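Local coordinates for transcriptional regulator, Crp/Fnr family (Eubacterium rectale ATCC 33656, PDB 3DV8), which probably regulates transcription as a dimer, pairing a cyclic nucleotide-binding-type sensor domain with a Crp-like helix-turn-helix domain that would bind DNA, at residues Arg56-Ser61 against Glu92-Ala97. Residues are numbered along the deposited sequence; the frame is centred on the assembly and turned at random.
Sequences RTYILS and EVTIEA
The ring of Tyr58 lies between Thr94 and Arg56, its hydroxyl reaching across to Glu96. Over one face, displaced toward the rim, sits CB of Thr94, a CH-pi contact 3.9 Å from the ring centroid; over the opposite face the Arg56 guanidinium lies nearly parallel to the ring, NH1 above its centre. A first torsion of 66° sets CG between the backbone N and carbonyl carbon of Tyr58 and lays the ring across the neighbouring strand. The Glu96 side chain crosses that of Tyr58 at about a right angle, and its carboxylate divides its oxygens: OE1 lies 2.8 Å from Tyr58 OH, a weak hydrogen bond at most, since the hydroxyl proton may go to another acceptor, while OE2 meets the guanidinium edge, 3.3 Å from Arg56 NH1, in a salt bridge whose hydrogen bond is weak. The strongest polar partner of Arg56 is Thr68, at NE; NH1 also bridges to Glu66. A leucine in place of Tyr58 would probably leave Glu96 OE1 without its nearby hydroxyl and the guanidinium without an aromatic face to lie on. On the sheet's other face, beta-branched Thr57 and Ile95 suit the extended backbone, OG1 against CG1; Val93, just before the strand, meets Thr57 CG2 with its CB (3.8 Å). Paired backbone hydrogen bonds join Arg56 with Glu96 and Tyr58 with Thr94, adjacent antiparallel strands in the beta-roll of a cyclic nucleotide-binding domain, a cupin-type fold.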
ATOM      1  N   ARG A  56       3.433 -12.223  11.079  1.00 56.82           N
ATOM      2  CA  ARG A  56       4.178 -11.144  10.466  1.00 56.63           C
ATOM      3  C   ARG A  56       4.134 -11.246   8.933  1.00 56.94           C
ATOM      4  O   ARG A  56       4.668 -12.211   8.367  1.00 56.94           O
ATOM      5  CB  ARG A  56       5.614 -11.261  10.945  1.00 57.33           C
ATOM      6  CG  ARG A  56       6.554 -10.173  10.466  1.00 57.49           C
ATOM      7  CD  ARG A  56       7.921 -10.734  10.153  1.00 56.70           C
ATOM      8  NE  ARG A  56       8.760  -9.738   9.491  1.00 56.79           N
ATOM      9  CZ  ARG A  56       9.909  -9.988   8.872  1.00 55.59           C
ATOM     10  NH1 ARG A  56      10.361 -11.226   8.739  1.00 54.19           N
ATOM     11  NH2 ARG A  56      10.571  -8.977   8.321  1.00 57.89           N
ATOM     12  N   THR A  57       3.511 -10.247   8.283  1.00 56.16           N
ATOM     13  CA  THR A  57       3.457 -10.151   6.824  1.00 55.36           C
ATOM     14  C   THR A  57       4.620  -9.267   6.388  1.00 54.93           C
ATOM     15  O   THR A  57       4.763  -8.158   6.870  1.00 54.29           O
ATOM     16  CB  THR A  57       2.132  -9.591   6.331  1.00 55.13           C
ATOM     17  OG1 THR A  57       1.098 -10.488   6.733  1.00 55.48           O
ATOM     18  CG2 THR A  57       2.117  -9.459   4.793  1.00 54.62           C
ATOM     19  N   TYR A  58       5.459  -9.787   5.495  1.00 55.63           N
ATOM     20  CA  TYR A  58       6.623  -9.068   4.989  1.00 55.63           C
ATOM     21  C   TYR A  58       6.923  -9.388   3.525  1.00 56.17           C
ATOM     22  O   TYR A  58       6.316 -10.296   2.921  1.00 55.49           O
ATOM     23  CB  TYR A  58       7.845  -9.361   5.873  1.00 55.50           C
ATOM     24  CG  TYR A  58       8.379 -10.795   5.878  1.00 54.56           C
ATOM     25  CD1 TYR A  58       7.687 -11.831   6.530  1.00 54.89           C
ATOM     26  CD2 TYR A  58       9.619 -11.101   5.297  1.00 54.33           C
ATOM     27  CE1 TYR A  58       8.195 -13.148   6.566  1.00 53.21           C
ATOM     28  CE2 TYR A  58      10.132 -12.406   5.320  1.00 55.99           C
ATOM     29  CZ  TYR A  58       9.419 -13.425   5.961  1.00 56.24           C
ATOM     30  OH  TYR A  58       9.932 -14.700   5.978  1.00 54.06           O
ATOM     31  N   ILE A  59       7.841  -8.607   2.962  1.00 56.49           N
ATOM     32  CA  ILE A  59       8.286  -8.790   1.589  1.00 57.35           C
ATOM     33  C   ILE A  59       9.794  -8.979   1.596  1.00 58.56           C
ATOM     34  O   ILE A  59      10.478  -8.466   2.472  1.00 58.11           O
ATOM     35  CB  ILE A  59       7.803  -7.652   0.646  1.00 57.60           C
ATOM     36  CG1 ILE A  59       8.328  -6.266   1.069  1.00 57.67           C
ATOM     37  CG2 ILE A  59       6.276  -7.668   0.586  1.00 55.09           C
ATOM     38  CD1 ILE A  59       7.961  -5.156   0.098  1.00 57.18           C
ATOM     39  N   LEU A  60      10.278  -9.739   0.619  1.00 60.53           N
ATOM     40  CA  LEU A  60      11.683 -10.076   0.456  1.00 62.63           C
ATOM     41  C   LEU A  60      12.181  -9.562  -0.886  1.00 63.85           C
ATOM     42  O   LEU A  60      11.513  -9.760  -1.901  1.00 63.73           O
ATOM     43  CB  LEU A  60      11.865 -11.607   0.503  1.00 63.34           C
ATOM     44  CG  LEU A  60      12.125 -12.296   1.845  1.00 64.52           C
ATOM     45  CD1 LEU A  60      11.706 -13.752   1.792  1.00 66.57           C
ATOM     46  CD2 LEU A  60      13.603 -12.172   2.227  1.00 62.87           C
ATOM     47  N   SER A  61      13.346  -8.914  -0.891  1.00 65.42           N
ATOM     48  CA  SER A  61      13.990  -8.516  -2.142  1.00 67.09           C
ATOM     49  C   SER A  61      14.655  -9.780  -2.686  1.00 69.42           C
ATOM     50  O   SER A  61      14.883 -10.756  -1.941  1.00 69.70           O
ATOM     51  CB  SER A  61      15.057  -7.419  -1.947  1.00 67.06           C
ATOM     52  OG  SER A  61      16.325  -7.918  -1.535  1.00 66.17           O
ATOM     53  N   GLU A  92       3.308 -10.295  -4.192  1.00 57.85           N
ATOM     54  CA  GLU A  92       3.447 -11.417  -3.281  1.00 58.26           C
ATOM     55  C   GLU A  92       4.036 -10.976  -1.936  1.00 57.52           C
ATOM     56  O   GLU A  92       4.807 -10.015  -1.859  1.00 57.89           O
ATOM     57  CB  GLU A  92       4.131 -12.641  -3.930  1.00 58.61           C
ATOM     58  CG  GLU A  92       5.147 -12.370  -5.019  1.00 60.49           C
ATOM     59  CD  GLU A  92       5.751 -13.627  -5.625  1.00 58.84           C
ATOM     60  OE1 GLU A  92       5.295 -14.758  -5.339  1.00 56.15           O
ATOM     61  OE2 GLU A  92       6.713 -13.462  -6.404  1.00 63.06           O
ATOM     62  N   VAL A  93       3.577 -11.643  -0.880  1.00 56.83           N
ATOM     63  CA  VAL A  93       3.995 -11.382   0.492  1.00 56.55           C
ATOM     64  C   VAL A  93       4.306 -12.709   1.174  1.00 56.79           C
ATOM     65  O   VAL A  93       3.785 -13.755   0.762  1.00 57.85           O
ATOM     66  CB  VAL A  93       2.887 -10.628   1.304  1.00 56.54           C
ATOM     67  CG1 VAL A  93       2.554  -9.282   0.650  1.00 53.53           C
ATOM     68  CG2 VAL A  93       1.620 -11.481   1.470  1.00 54.70           C
ATOM     69  N   THR A  94       5.168 -12.656   2.190  1.00 55.61           N
ATOM     70  CA  THR A  94       5.502 -13.812   3.016  1.00 55.14           C
ATOM     71  C   THR A  94       4.879 -13.562   4.399  1.00 54.82           C
ATOM     72  O   THR A  94       5.012 -12.466   4.953  1.00 53.73           O
ATOM     73  CB  THR A  94       7.022 -14.062   3.076  1.00 55.16           C
ATOM     74  OG1 THR A  94       7.494 -14.306   1.745  1.00 55.88           O
ATOM     75  CG2 THR A  94       7.363 -15.278   3.955  1.00 54.00           C
ATOM     76  N   ILE A  95       4.164 -14.567   4.917  1.00 54.80           N
ATOM     77  CA  ILE A  95       3.509 -14.499   6.230  1.00 55.00           C
ATOM     78  C   ILE A  95       4.095 -15.622   7.082  1.00 56.00           C
ATOM     79  O   ILE A  95       4.148 -16.780   6.629  1.00 56.57           O
ATOM     80  CB  ILE A  95       1.969 -14.641   6.153  1.00 54.71           C
ATOM     81  CG1 ILE A  95       1.376 -13.697   5.084  1.00 55.31           C
ATOM     82  CG2 ILE A  95       1.355 -14.339   7.516  1.00 49.10           C
ATOM     83  CD1 ILE A  95      -0.082 -13.936   4.782  1.00 54.70           C
ATOM     84  N   GLU A  96       4.551 -15.275   8.290  1.00 55.93           N
ATOM     85  CA  GLU A  96       5.135 -16.249   9.216  1.00 56.69           C
ATOM     86  C   GLU A  96       4.731 -15.986  10.666  1.00 56.90           C
ATOM     87  O   GLU A  96       4.386 -14.854  11.016  1.00 56.93           O
ATOM     88  CB  GLU A  96       6.663 -16.240   9.082  1.00 56.54           C
ATOM     89  CG  GLU A  96       7.342 -14.967   9.601  1.00 57.09           C
ATOM     90  CD  GLU A  96       8.847 -14.940   9.406  1.00 57.74           C
ATOM     91  OE1 GLU A  96       9.387 -15.709   8.582  1.00 62.15           O
ATOM     92  OE2 GLU A  96       9.491 -14.117  10.084  1.00 55.57           O
ATOM     93  N   ALA A  97       4.816 -17.030  11.497  1.00 57.23           N
ATOM     94  CA  ALA A  97       4.488 -16.947  12.929  1.00 57.47           C
ATOM     95  C   ALA A  97       5.673 -16.388  13.733  1.00 57.39           C
ATOM     96  O   ALA A  97       6.745 -16.999  13.757  1.00 57.22           O
ATOM     97  CB  ALA A  97       4.093 -18.337  13.475  1.00 56.59           C
TER
HETATM   98  O   HOH W   1       7.851 -10.833  -1.153  1.00 51.81           O